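Local structure of putative SnoaL-like polyketide cyclase (3LZA) at residues Gln10-Gly15 / Ser29-Arg34; Thr21-Gln26 / Glu62-Phe67; Asp35-Asp40 / Asp44-Gly49; His73-Gly78 / Val82-Tyr87; Glu94-Pro99 / Ile103-Pro108. The protein is of unproven function but, as a SnoaL-like member of the NTF2 clan, is probably a polyketide cyclase or a related lyase-type enzyme. All coordinates share one frame; numbering follows the deposited sequence. Where two conformers were deposited one is given.

Contact 1: Gln10-Gly15 / Ser29-Arg34; sequences QQLALG and SKYYNR
Tyr31 reaches across from the loop of Ser29-Arg34 and lays the far end of its ring against helix 8-21 at Leu12 and Gly15. These three residues make the whole contact. It is small, with 127 Å² buried in all. The phenol oxygen goes furthest. Tyr31 OH ends 3.4 Å from Gly15 C and 3.6 Å from Gly15 CA, so it lies against bare main chain. Gly15 has no side chain, and the hydroxyl comes up on the side where a CB would stand. One flank of the ring meets Leu12. Tyr31 CE1 is 3.9 Å from Leu12 O and, in the conformer described, 4.0 Å from Leu12 CD2. The two side chains meet at a slant, and the leucine touches with one methyl branch. On the other flank Tyr31 CE2 is 4.1 Å from Gly15 O. Tyr31 CG stands beside its backbone N and opposite the carbonyl carbon (chi1 -66°), which carries the ring out from the turn toward the helix. The contact rests on van der Waals packing, since the two segments share no polar bond. The loop has its own support. A type I beta turn runs from Ser29 to Tyr32, and Tyr32 N bonds to Ser29 O at 3.2 Å. Phe115 of strand 102-115 packs on both Leu12 and Tyr31, so it ties the contact to the sheet. The pairing joins the long N-terminal helix to the link between helix 25-29 and strand 37-40, within the cone-shaped alpha+beta fold of the NTF2-like family, where helices pack on a curved sheet.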
# COMPACT_ATOMS: atom_id res chain seq x y z
N GLN A 10 0.78 2.34 16.20
CA GLN A 10 0.27 3.49 15.48
C GLN A 10 0.79 4.83 16.03
O GLN A 10 1.07 5.75 15.25
CB GLN A 10 -1.24 3.48 15.44
CG GLN A 10 -1.81 2.40 14.52
CD GLN A 10 -3.31 2.53 14.30
OE1 GLN A 10 -3.86 3.61 14.35
NE2 GLN A 10 -3.97 1.40 14.03
N GLN A 11 0.92 4.94 17.35
CA GLN A 11 1.49 6.15 17.96
C GLN A 11 2.98 6.31 17.58
O GLN A 11 3.43 7.45 17.28
CB GLN A 11 1.32 6.11 19.47
CG GLN A 11 -0.13 6.17 19.90
CD GLN A 11 -0.27 6.14 21.40
OE1 GLN A 11 0.62 6.57 22.13
NE2 GLN A 11 -1.41 5.63 21.89
N LEU A 12 3.69 5.18 17.49
CA LEU A 12 5.08 5.17 16.97
C LEU A 12 5.14 5.71 15.57
O LEU A 12 5.99 6.54 15.25
CB LEU A 12 5.67 3.75 16.92
CG LEU A 12 6.47 3.25 18.11
CD1 LEU A 12 7.06 1.87 17.81
CD2 LEU A 12 7.57 4.27 18.46
N ALA A 13 4.24 5.23 14.71
CA ALA A 13 4.20 5.66 13.31
C ALA A 13 3.87 7.14 13.15
O ALA A 13 4.46 7.82 12.28
CB ALA A 13 3.23 4.84 12.50
N LEU A 14 2.96 7.65 13.96
CA LEU A 14 2.62 9.10 13.88
C LEU A 14 3.77 10.00 14.34
O LEU A 14 3.98 11.09 13.76
CB LEU A 14 1.33 9.42 14.66
CG LEU A 14 0.00 8.94 14.04
CD1 LEU A 14 -1.21 9.30 14.91
CD2 LEU A 14 -0.19 9.46 12.59
N GLY A 15 4.51 9.51 15.33
CA GLY A 15 5.70 10.22 15.87
C GLY A 15 6.77 10.34 14.81
O GLY A 15 7.44 11.38 14.69
N SER A 29 16.20 10.88 13.48
CA SER A 29 17.35 10.00 13.60
C SER A 29 17.21 9.01 14.72
O SER A 29 17.77 7.94 14.59
CB SER A 29 18.67 10.76 13.81
OG SER A 29 18.74 11.40 15.05
N LYS A 30 16.49 9.34 15.80
CA LYS A 30 16.18 8.35 16.86
C LYS A 30 15.46 7.07 16.37
O LYS A 30 15.55 6.00 17.04
CB LYS A 30 15.30 8.95 18.00
CG LYS A 30 15.81 10.20 18.73
CD LYS A 30 17.29 10.17 19.11
CE LYS A 30 17.73 11.51 19.73
NZ LYS A 30 18.37 12.42 18.68
N TYR A 31 14.73 7.16 15.26
CA TYR A 31 14.03 5.99 14.71
C TYR A 31 14.86 5.11 13.80
O TYR A 31 14.42 4.02 13.46
CB TYR A 31 12.78 6.41 13.96
CG TYR A 31 11.72 7.04 14.82
CD1 TYR A 31 10.76 6.26 15.48
CD2 TYR A 31 11.65 8.40 14.97
CE1 TYR A 31 9.75 6.86 16.26
CE2 TYR A 31 10.67 9.02 15.76
CZ TYR A 31 9.72 8.24 16.40
OH TYR A 31 8.76 8.87 17.14
N TYR A 32 16.01 5.60 13.34
CA TYR A 32 16.87 4.87 12.43
C TYR A 32 18.10 4.23 13.07
O TYR A 32 18.72 4.77 14.01
CB TYR A 32 17.38 5.78 11.29
CG TYR A 32 16.35 6.49 10.45
CD1 TYR A 32 15.23 5.83 9.97
CD2 TYR A 32 16.57 7.80 10.03
CE1 TYR A 32 14.31 6.47 9.19
CE2 TYR A 32 15.65 8.47 9.24
CZ TYR A 32 14.51 7.78 8.79
OH TYR A 32 13.58 8.43 7.99
N ASN A 33 18.45 3.05 12.55
CA ASN A 33 19.75 2.43 12.78
C ASN A 33 20.50 2.27 11.44
O ASN A 33 19.99 2.70 10.41
CB ASN A 33 19.58 1.07 13.45
CG ASN A 33 18.69 0.13 12.64
OD1 ASN A 33 18.97 -0.18 11.48
ND2 ASN A 33 17.61 -0.34 13.27
N ARG A 34 21.68 1.68 11.45
CA ARG A 34 22.46 1.49 10.21
C ARG A 34 21.76 0.61 9.16
O ARG A 34 22.11 0.66 8.00
CB ARG A 34 23.86 0.89 10.55
CG ARG A 34 23.78 -0.63 10.86
CD ARG A 34 25.12 -1.35 10.92
NE ARG A 34 26.02 -0.72 11.88
CZ ARG A 34 26.07 -0.96 13.20
NH1 ARG A 34 25.23 -1.83 13.77
NH2 ARG A 34 26.97 -0.34 13.95

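Contact 2: Thr21-Gln26 / Glu62-Phe67; sequences TEHDYQ and EGVLEF
Thr21 OG1 is gripped twice. It bonds to Ile17 O one helical turn back, and it accepts a hydrogen bond from a water at 3.0 Å. The same water makes a weak bond to Phe67 O, at 3.5 Å, and so links the two segments. The other branch of Thr21 does the apolar work. Its CG2 methyl sits over one face of the Phe67 ring, off centre toward the rim, in a CH-pi contact 4.2 Å from the centroid. With chi1 at -176° the Phe67 ring extends away from its own backbone N, across to the helix end. His23 meets the same phenylalanine rim to rim, with His23 CE1 3.7 Å from Phe67 CD2. The two planes are only 14° apart, but neither ring lies over the other. His23 NE2 also packs against the methyl Val64 CG1 at 4.0 Å. The positive phi of His23 belongs to a Schellman motif, in which Asp24 N bonds to Ala19 O and His23 N to Leu20 O. The contact sets the C-terminal end of helix 8-21 against the start of strand 66-77. His61, at the end of helix 50-61, meets both aromatic rings, and Val64 leans on Leu89 of strand 80-93.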
# COMPACT_ATOMS: atom_id res chain seq x y z
N THR A 21 7.88 15.02 8.58
CA THR A 21 7.21 16.12 7.82
C THR A 21 7.55 17.49 8.42
O THR A 21 7.41 18.51 7.74
CB THR A 21 5.68 15.98 7.66
OG1 THR A 21 5.08 15.91 8.96
CG2 THR A 21 5.31 14.79 6.82
N GLU A 22 7.97 17.50 9.69
CA GLU A 22 8.49 18.72 10.32
C GLU A 22 9.97 18.98 10.04
O GLU A 22 10.53 19.95 10.58
CB GLU A 22 8.26 18.69 11.83
CG GLU A 22 6.81 18.97 12.16
CD GLU A 22 6.51 18.91 13.64
OE1 GLU A 22 7.44 18.69 14.46
OE2 GLU A 22 5.33 19.09 13.97
N HIS A 23 10.57 18.15 9.18
CA HIS A 23 11.99 18.26 8.86
C HIS A 23 12.87 18.28 10.13
O HIS A 23 13.86 19.02 10.24
CB HIS A 23 12.29 19.47 7.97
CG HIS A 23 11.31 19.68 6.86
ND1 HIS A 23 11.13 18.77 5.84
CD2 HIS A 23 10.47 20.71 6.62
CE1 HIS A 23 10.20 19.23 5.02
NE2 HIS A 23 9.79 20.41 5.46
N ASP A 24 12.48 17.45 11.11
CA ASP A 24 13.15 17.42 12.40
C ASP A 24 14.09 16.21 12.43
O ASP A 24 13.69 15.11 12.78
CB ASP A 24 12.10 17.36 13.51
CG ASP A 24 12.66 17.17 14.89
OD1 ASP A 24 13.91 17.14 15.08
OD2 ASP A 24 11.84 17.02 15.84
N TYR A 25 15.35 16.43 12.08
CA TYR A 25 16.24 15.28 11.85
C TYR A 25 16.88 14.76 13.13
O TYR A 25 17.33 13.61 13.18
CB TYR A 25 17.28 15.61 10.76
CG TYR A 25 16.61 16.11 9.49
CD1 TYR A 25 15.65 15.33 8.83
CD2 TYR A 25 16.92 17.36 8.96
CE1 TYR A 25 15.00 15.79 7.67
CE2 TYR A 25 16.26 17.85 7.79
CZ TYR A 25 15.32 17.02 7.15
OH TYR A 25 14.64 17.42 6.02
N GLN A 26 16.88 15.59 14.19
CA GLN A 26 17.33 15.12 15.48
C GLN A 26 16.33 14.10 15.96
O GLN A 26 16.72 13.00 16.33
CB GLN A 26 17.50 16.29 16.48
CG GLN A 26 18.61 17.29 16.15
CD GLN A 26 18.21 18.35 15.13
OE1 GLN A 26 17.02 18.70 15.02
NE2 GLN A 26 19.18 18.86 14.36
N GLU A 62 15.35 20.75 1.46
CA GLU A 62 15.98 22.05 1.71
C GLU A 62 15.13 23.14 1.08
O GLU A 62 14.85 23.08 -0.12
CB GLU A 62 17.41 22.07 1.14
CG GLU A 62 18.39 23.02 1.85
CD GLU A 62 18.35 24.42 1.28
OE1 GLU A 62 17.71 24.59 0.22
OE2 GLU A 62 18.95 25.34 1.88
N GLY A 63 14.69 24.10 1.88
CA GLY A 63 13.94 25.24 1.38
C GLY A 63 12.45 25.02 1.22
O GLY A 63 11.76 25.94 0.82
N VAL A 64 11.96 23.81 1.53
CA VAL A 64 10.54 23.49 1.33
C VAL A 64 9.75 24.34 2.34
O VAL A 64 10.22 24.60 3.44
CB VAL A 64 10.29 21.97 1.49
CG1 VAL A 64 8.78 21.65 1.77
CG2 VAL A 64 10.81 21.21 0.27
N LEU A 65 8.58 24.84 1.93
CA LEU A 65 7.75 25.76 2.74
C LEU A 65 6.71 24.99 3.52
O LEU A 65 6.47 25.26 4.72
CB LEU A 65 7.07 26.81 1.86
CG LEU A 65 8.03 27.74 1.14
CD1 LEU A 65 7.28 28.53 0.08
CD2 LEU A 65 8.78 28.69 2.09
N GLU A 66 6.10 24.00 2.85
CA GLU A 66 5.08 23.15 3.47
C GLU A 66 5.28 21.71 3.05
O GLU A 66 5.61 21.42 1.90
CB GLU A 66 3.67 23.61 3.06
CG GLU A 66 3.34 25.00 3.47
CD GLU A 66 2.03 25.49 2.87
OE1 GLU A 66 1.27 24.72 2.23
OE2 GLU A 66 1.77 26.66 3.02
N PHE A 67 5.11 20.79 4.00
CA PHE A 67 5.22 19.35 3.74
C PHE A 67 4.36 18.68 4.79
O PHE A 67 4.60 18.86 5.99
CB PHE A 67 6.66 18.85 3.90
CG PHE A 67 6.85 17.41 3.57
CD1 PHE A 67 6.19 16.83 2.48
CD2 PHE A 67 7.73 16.64 4.30
CE1 PHE A 67 6.38 15.45 2.18
CE2 PHE A 67 7.89 15.27 4.02
CZ PHE A 67 7.22 14.69 2.98
O HOH W 1 4.37 18.83 9.48

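Contact 3: Asp35-Asp40 / Asp44-Gly49; sequences DSVFYD and DTKYIG
Tyr39 and Lys46 face each other across a beta hairpin formed by antiparallel strands 37-40 and 45-48. Lys46 NZ stands 3.8 Å from the centroid of the Tyr39 ring, only 8° off the ring normal, in a cation-pi contact. Lys46 CE lies over the same face. Two bends near the end of the lysine chain, the first at chi3 (-50°), fold the ammonium over the ring. Its middle is pressed against Val37, where Val37 CG1 and Lys46 CG are a tight 3.4 Å apart. Val37 CG2 also touches Ile48 CG1. Val37, Tyr39, Lys46 and Ile48 line one face of the hairpin. Phe38, Asp40, Thr45 and Tyr47 line the other. There Phe38 and Tyr47 meet through their CB atoms.

The backbone ladder sets this register. Phe38 and Tyr47 exchange two bonds, Phe38 N to Tyr47 O and Tyr47 N to Phe38 O, each 2.9 Å. Asp40 and Thr45 form a second hydrogen-bonded pair. Gly49 N bonds to Ser36 O at 2.8 Å and closes the open end. At the turn end Asp44 and Thr45 both face Asp40, a G1 beta bulge. The Asp40 carboxylate holds the turn through Thr42 OG1 and Ala43 N, and it also binds Tyr131 OH. Strand 122-129 flanks strand 37-40. From helix 50-61, Ile53 packs on Tyr47 and the Phe56 ring stacks with it. One water joins Tyr39 OH to Asp44 OD1, and it donates to the carboxylate oxygen Asp44 OD1 at 2.6 Å.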
# COMPACT_ATOMS: atom_id res chain seq x y z
N ASP A 35 20.80 -0.21 9.56
CA ASP A 35 20.14 -1.16 8.67
C ASP A 35 18.74 -0.75 8.23
O ASP A 35 18.08 -1.51 7.52
CB ASP A 35 20.10 -2.50 9.37
CG ASP A 35 21.49 -2.95 9.77
OD1 ASP A 35 22.42 -2.73 8.93
OD2 ASP A 35 21.66 -3.43 10.90
N SER A 36 18.30 0.43 8.64
CA SER A 36 16.96 0.94 8.25
C SER A 36 16.92 1.16 6.74
O SER A 36 17.85 1.73 6.15
CB SER A 36 16.65 2.25 8.98
OG SER A 36 16.60 2.11 10.39
N VAL A 37 15.82 0.73 6.12
CA VAL A 37 15.62 0.90 4.68
C VAL A 37 14.45 1.80 4.42
O VAL A 37 13.37 1.59 4.98
CB VAL A 37 15.43 -0.50 3.99
CG1 VAL A 37 15.17 -0.34 2.50
CG2 VAL A 37 16.70 -1.42 4.25
N PHE A 38 14.68 2.82 3.58
CA PHE A 38 13.67 3.77 3.06
C PHE A 38 13.56 3.47 1.58
O PHE A 38 14.42 3.84 0.81
CB PHE A 38 14.13 5.24 3.27
CG PHE A 38 13.04 6.26 3.10
CD1 PHE A 38 12.24 6.28 1.98
CD2 PHE A 38 12.83 7.24 4.09
CE1 PHE A 38 11.22 7.24 1.83
CE2 PHE A 38 11.80 8.21 3.93
CZ PHE A 38 11.01 8.19 2.82
N TYR A 39 12.48 2.77 1.21
CA TYR A 39 12.24 2.23 -0.09
C TYR A 39 11.03 2.91 -0.75
O TYR A 39 9.92 2.78 -0.28
CB TYR A 39 11.98 0.73 0.03
CG TYR A 39 11.77 -0.07 -1.25
CD1 TYR A 39 12.35 0.29 -2.46
CD2 TYR A 39 11.03 -1.23 -1.22
CE1 TYR A 39 12.18 -0.49 -3.59
CE2 TYR A 39 10.82 -1.99 -2.35
CZ TYR A 39 11.38 -1.61 -3.53
OH TYR A 39 11.22 -2.40 -4.62
N ASP A 40 11.26 3.58 -1.87
CA ASP A 40 10.14 4.03 -2.67
C ASP A 40 9.98 3.01 -3.80
O ASP A 40 10.75 3.05 -4.78
CB ASP A 40 10.36 5.42 -3.26
CG ASP A 40 9.11 5.94 -3.96
OD1 ASP A 40 8.52 5.18 -4.75
OD2 ASP A 40 8.72 7.09 -3.71
N ASP A 44 11.59 2.94 -7.45
CA ASP A 44 12.70 1.98 -7.33
C ASP A 44 13.95 2.64 -6.78
O ASP A 44 15.04 2.52 -7.34
CB ASP A 44 12.99 1.32 -8.67
CG ASP A 44 13.84 0.09 -8.55
OD1 ASP A 44 13.81 -0.59 -7.49
OD2 ASP A 44 14.55 -0.19 -9.55
N THR A 45 13.80 3.37 -5.69
CA THR A 45 14.93 3.93 -5.02
C THR A 45 14.95 3.47 -3.57
O THR A 45 13.91 3.29 -2.93
CB THR A 45 14.93 5.44 -5.03
OG1 THR A 45 13.78 5.90 -4.36
CG2 THR A 45 14.90 6.00 -6.48
N LYS A 46 16.15 3.32 -3.06
CA LYS A 46 16.36 2.89 -1.69
C LYS A 46 17.49 3.69 -1.01
O LYS A 46 18.60 3.83 -1.54
CB LYS A 46 16.65 1.41 -1.70
CG LYS A 46 16.45 0.69 -0.44
CD LYS A 46 16.56 -0.83 -0.69
CE LYS A 46 15.71 -1.28 -1.84
NZ LYS A 46 14.90 -2.44 -1.47
N TYR A 47 17.20 4.17 0.19
CA TYR A 47 18.21 4.80 1.04
C TYR A 47 18.35 4.00 2.34
O TYR A 47 17.36 3.64 2.97
CB TYR A 47 17.81 6.26 1.30
CG TYR A 47 17.80 7.02 -0.01
CD1 TYR A 47 18.98 7.49 -0.58
CD2 TYR A 47 16.61 7.19 -0.72
CE1 TYR A 47 18.97 8.15 -1.80
CE2 TYR A 47 16.59 7.86 -1.94
CZ TYR A 47 17.74 8.33 -2.47
OH TYR A 47 17.70 8.98 -3.68
N ILE A 48 19.58 3.70 2.73
CA ILE A 48 19.82 2.73 3.79
C ILE A 48 20.69 3.30 4.89
O ILE A 48 21.79 3.78 4.65
CB ILE A 48 20.46 1.43 3.22
CG1 ILE A 48 19.56 0.83 2.11
CG2 ILE A 48 20.62 0.42 4.35
CD1 ILE A 48 20.21 -0.18 1.26
N GLY A 49 20.22 3.19 6.13
CA GLY A 49 20.95 3.68 7.30
C GLY A 49 20.68 5.15 7.63
O GLY A 49 20.35 5.92 6.75
O HOH W 2 13.43 6.03 -1.27
O HOH W 3 13.63 -3.08 -6.74

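Contact 4: His73-Gly78 / Val82-Tyr87; sequences HMFNTG and VMIGNY
Strands 73-77 and 82-87 run antiparallel, their axes 4.8 Å apart at the closest, with 170° between their directions. His73 and Ile84 form one hydrogen-bonded pair, and Phe75 and Val82 form the next. Ile84 N to His73 O is 2.9 Å and almost straight at 178°. Val82 N to Phe75 O is 2.8 Å. Between them the non-hydrogen-bonded pair Met74 and Met83, both selenomethionine, brings Met74 CB within 3.8 Å of Met83 CG. The Phe75 and Val82 side chains run alongside each other on the opposite face of the sheet. Val82 CB sits over one face of the Phe75 ring, toward its rim, 3.9 Å from the centroid. Phe75 CG sits between its backbone N and carbonyl carbon (chi1 53°), a placement that lays the ring over the neighbouring strand. Ile84 CD1 reaches the ring edge, 4.0 Å from Phe75 CE1. The methionine face is covered by helix 8-21, with Gln10 and Leu14 on Met74 and Ile17 on Met83. The other face looks to the second subunit, where Asp130 of that subunit bonds His73 NE2 and the two Ile84 side chains meet. Strand 102-115 continues the sheet beyond strand 80-93, through backbone bonds such as Met83 with Thr111.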
# COMPACT_ATOMS: atom_id res chain seq x y z
N HIS A 73 -6.67 7.28 6.35
CA HIS A 73 -6.89 6.08 7.14
C HIS A 73 -5.55 5.43 7.48
O HIS A 73 -4.63 5.40 6.66
CB HIS A 73 -7.77 5.08 6.39
CG HIS A 73 -8.15 3.89 7.23
ND1 HIS A 73 -8.66 4.01 8.51
CD2 HIS A 73 -8.05 2.56 6.99
CE1 HIS A 73 -8.89 2.81 9.00
NE2 HIS A 73 -8.52 1.91 8.11
N MSE A 74 -5.48 4.85 8.68
CA MSE A 74 -4.32 4.06 9.07
C MSE A 74 -4.74 2.88 9.88
O MSE A 74 -5.80 2.93 10.56
CB MSE A 74 -3.29 4.89 9.83
CG MSE A 74 -3.74 5.36 11.17
SE MSE A 74 -2.43 6.63 11.75
CE MSE A 74 -1.13 5.39 12.54
N PHE A 75 -3.95 1.82 9.78
CA PHE A 75 -4.18 0.58 10.51
C PHE A 75 -2.91 -0.20 10.72
O PHE A 75 -1.91 0.15 10.14
CB PHE A 75 -5.23 -0.31 9.79
CG PHE A 75 -4.94 -0.61 8.35
CD1 PHE A 75 -5.34 0.25 7.32
CD2 PHE A 75 -4.34 -1.80 7.99
CE1 PHE A 75 -5.13 -0.11 5.97
CE2 PHE A 75 -4.11 -2.15 6.67
CZ PHE A 75 -4.52 -1.30 5.67
N ASN A 76 -2.94 -1.24 11.58
CA ASN A 76 -1.74 -2.06 11.75
C ASN A 76 -2.03 -3.51 12.03
O ASN A 76 -3.11 -3.88 12.55
CB ASN A 76 -0.85 -1.51 12.89
CG ASN A 76 -1.48 -1.70 14.26
OD1 ASN A 76 -2.49 -1.07 14.59
ND2 ASN A 76 -0.92 -2.63 15.05
N THR A 77 -1.04 -4.33 11.72
CA THR A 77 -0.96 -5.71 12.19
C THR A 77 0.40 -5.83 12.87
O THR A 77 1.44 -5.71 12.22
CB THR A 77 -1.11 -6.77 11.08
OG1 THR A 77 -2.45 -6.74 10.56
CG2 THR A 77 -0.77 -8.19 11.63
N GLY A 78 0.39 -5.98 14.19
CA GLY A 78 1.64 -5.90 14.95
C GLY A 78 2.42 -4.63 14.55
O GLY A 78 1.83 -3.53 14.43
N VAL A 82 0.15 0.74 8.33
CA VAL A 82 -0.19 1.14 6.94
C VAL A 82 -0.95 2.45 6.97
O VAL A 82 -1.92 2.59 7.70
CB VAL A 82 -1.09 0.04 6.24
CG1 VAL A 82 -1.44 0.45 4.79
CG2 VAL A 82 -0.39 -1.28 6.23
N MSE A 83 -0.55 3.38 6.12
CA MSE A 83 -1.13 4.71 6.11
C MSE A 83 -1.50 5.12 4.69
O MSE A 83 -0.68 5.07 3.80
CB MSE A 83 -0.09 5.68 6.72
CG MSE A 83 0.10 5.44 8.18
SE MSE A 83 1.62 6.42 8.86
CE MSE A 83 2.94 5.42 8.00
N ILE A 84 -2.78 5.45 4.47
CA ILE A 84 -3.32 5.84 3.17
C ILE A 84 -3.68 7.31 3.20
O ILE A 84 -4.31 7.78 4.13
CB ILE A 84 -4.61 5.04 2.84
CG1 ILE A 84 -4.35 3.54 2.85
CG2 ILE A 84 -5.22 5.50 1.49
CD1 ILE A 84 -5.54 2.72 3.15
N GLY A 85 -3.23 8.06 2.19
CA GLY A 85 -3.54 9.46 2.13
C GLY A 85 -2.93 10.20 0.97
O GLY A 85 -2.82 9.68 -0.14
N ASN A 86 -2.56 11.45 1.24
CA ASN A 86 -1.85 12.26 0.26
C ASN A 86 -0.79 13.14 0.93
O ASN A 86 -0.95 13.64 2.06
CB ASN A 86 -2.79 13.05 -0.64
CG ASN A 86 -3.34 14.27 0.00
OD1 ASN A 86 -2.65 15.32 0.12
ND2 ASN A 86 -4.60 14.20 0.41
N TYR A 87 0.30 13.29 0.21
CA TYR A 87 1.37 14.17 0.63
C TYR A 87 1.21 15.52 -0.07
O TYR A 87 1.17 15.59 -1.30
CB TYR A 87 2.69 13.53 0.21
CG TYR A 87 3.15 12.40 1.11
CD1 TYR A 87 2.73 11.08 0.89
CD2 TYR A 87 4.05 12.64 2.16
CE1 TYR A 87 3.18 10.05 1.71
CE2 TYR A 87 4.49 11.59 2.99
CZ TYR A 87 4.07 10.30 2.73
OH TYR A 87 4.52 9.26 3.53

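Contact 5: Glu94-Pro99 / Ile103-Pro108; sequences EQFGKP and IDIAIP
The loop joining antiparallel strands 80-93 and 102-115 folds back on the second of them, and Phe96 makes most of the apolar contact. One ring face of Phe96 takes the end of Ile103. Ile103 CD1 lies over that face toward the rim, in a CH-pi contact 4.1 Å from the centroid. Ile103 CG1 also touches the ring at Phe96 CD2, 3.8 Å away. The isoleucine crosses the phenylalanine at about a right angle. Farther along the strand, Ile105 CD1 comes up obliquely from the same side of the ring plane, 4.0 Å from Phe96 CE1. In Ile103, chi1 at 55° sets CG1 beside the ring, and the turn at chi2 (79°) brings CD1 over its face. The remaining branch, Ile103 CG2, packs on Lys98 CB at 3.8 Å. Only the start of the lysine takes part, because its chain bends at chi2 (-86°) and carries the ammonium on to Gln141 O. The loop is kept compact by Gly97 N bonding to Glu94 O. Leu138 of helix 131-139 and Leu89 of strand 80-93 both pack on Phe96 and Ile103. The contact lies where helix 131-139 packs against the end of this strand pair.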
# COMPACT_ATOMS: atom_id res chain seq x y z
N GLU A 94 12.85 24.40 -8.55
CA GLU A 94 14.07 23.98 -9.29
C GLU A 94 14.14 22.47 -9.45
O GLU A 94 14.33 21.95 -10.55
CB GLU A 94 15.36 24.37 -8.58
CG GLU A 94 15.56 25.82 -8.28
CD GLU A 94 14.97 26.24 -6.95
OE1 GLU A 94 15.65 26.11 -5.88
OE2 GLU A 94 13.82 26.70 -7.00
N GLN A 95 14.03 21.79 -8.30
CA GLN A 95 14.21 20.34 -8.26
C GLN A 95 13.09 19.53 -8.92
O GLN A 95 13.27 18.31 -9.12
CB GLN A 95 14.46 19.86 -6.82
CG GLN A 95 13.23 19.80 -5.89
CD GLN A 95 13.61 19.81 -4.40
OE1 GLN A 95 14.79 19.96 -4.05
NE2 GLN A 95 12.60 19.70 -3.51
N PHE A 96 11.97 20.19 -9.22
CA PHE A 96 10.84 19.63 -9.97
C PHE A 96 10.72 20.12 -11.41
O PHE A 96 9.65 19.99 -12.00
CB PHE A 96 9.53 20.00 -9.27
CG PHE A 96 9.46 19.53 -7.86
CD1 PHE A 96 9.02 18.26 -7.57
CD2 PHE A 96 9.84 20.37 -6.80
CE1 PHE A 96 8.97 17.82 -6.25
CE2 PHE A 96 9.80 19.95 -5.49
CZ PHE A 96 9.37 18.67 -5.19
N GLY A 97 11.79 20.68 -11.96
CA GLY A 97 11.80 21.21 -13.32
C GLY A 97 11.17 22.58 -13.51
O GLY A 97 10.88 22.95 -14.64
N LYS A 98 10.97 23.33 -12.43
CA LYS A 98 10.25 24.60 -12.48
C LYS A 98 11.00 25.70 -11.71
O LYS A 98 10.53 26.20 -10.68
CB LYS A 98 8.84 24.43 -11.89
CG LYS A 98 8.05 23.22 -12.42
CD LYS A 98 7.34 23.58 -13.68
CE LYS A 98 6.86 22.39 -14.47
NZ LYS A 98 6.20 22.93 -15.70
N PRO A 99 12.17 26.10 -12.22
CA PRO A 99 12.91 27.19 -11.57
C PRO A 99 12.11 28.47 -11.61
O PRO A 99 11.36 28.71 -12.59
CB PRO A 99 14.18 27.35 -12.43
CG PRO A 99 13.99 26.52 -13.63
CD PRO A 99 12.71 25.77 -13.56
N ILE A 103 6.17 25.73 -6.42
CA ILE A 103 5.24 24.70 -6.88
C ILE A 103 4.38 24.27 -5.72
O ILE A 103 4.75 24.47 -4.57
CB ILE A 103 5.92 23.49 -7.59
CG1 ILE A 103 7.00 22.83 -6.77
CG2 ILE A 103 6.56 23.96 -8.90
CD1 ILE A 103 6.48 21.88 -5.69
N ASP A 104 3.23 23.69 -6.03
CA ASP A 104 2.32 23.20 -5.00
C ASP A 104 1.67 21.90 -5.51
O ASP A 104 0.97 21.92 -6.54
CB ASP A 104 1.26 24.31 -4.74
CG ASP A 104 0.53 24.15 -3.37
OD1 ASP A 104 -0.35 23.27 -3.25
OD2 ASP A 104 0.77 24.94 -2.44
N ILE A 105 1.87 20.80 -4.81
CA ILE A 105 1.43 19.49 -5.31
C ILE A 105 0.78 18.68 -4.19
O ILE A 105 1.08 18.90 -3.02
CB ILE A 105 2.58 18.67 -5.95
CG1 ILE A 105 3.76 18.55 -4.98
CG2 ILE A 105 2.97 19.29 -7.31
CD1 ILE A 105 5.07 17.90 -5.53
N ALA A 106 -0.16 17.80 -4.57
CA ALA A 106 -0.88 16.96 -3.61
C ALA A 106 -0.85 15.59 -4.24
O ALA A 106 -1.55 15.39 -5.23
CB ALA A 106 -2.32 17.44 -3.42
N ILE A 107 -0.01 14.71 -3.67
CA ILE A 107 0.34 13.40 -4.23
C ILE A 107 -0.32 12.25 -3.47
O ILE A 107 0.03 12.01 -2.32
CB ILE A 107 1.89 13.17 -4.14
CG1 ILE A 107 2.70 14.38 -4.61
CG2 ILE A 107 2.32 11.94 -4.98
CD1 ILE A 107 4.18 14.11 -4.68
N PRO A 108 -1.25 11.51 -4.10
CA PRO A 108 -1.78 10.34 -3.39
C PRO A 108 -0.68 9.35 -3.09
O PRO A 108 0.20 9.15 -3.91
CB PRO A 108 -2.69 9.71 -4.43
CG PRO A 108 -3.21 10.92 -5.17
CD PRO A 108 -2.02 11.80 -5.31

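Contact 4 is the buried one, contacts 3 and 5 are partly buried, and contacts 1 and 2 lie at the surface. Contacts 3 and 4 are backbone-bonded hairpins at the two edges of the same sheet, their centres about 19 Å apart. Contact 3 adds a charge over a ring and bound waters, while contact 4 is mostly apolar and takes part in the dimer interface. Contacts 1 and 5 each rest on one aromatic side chain, contact 2 on a pair. Contact 1 uses the first half of helix 8-21 and contact 2 its C-terminal end. A probable hydrogen bond from Gln10 to Asn76 ties contact 1 to contact 4, and Phe67 touches Tyr87 between contacts 2 and 4. Strands 80-93 and 102-115 join contacts 4 and 5.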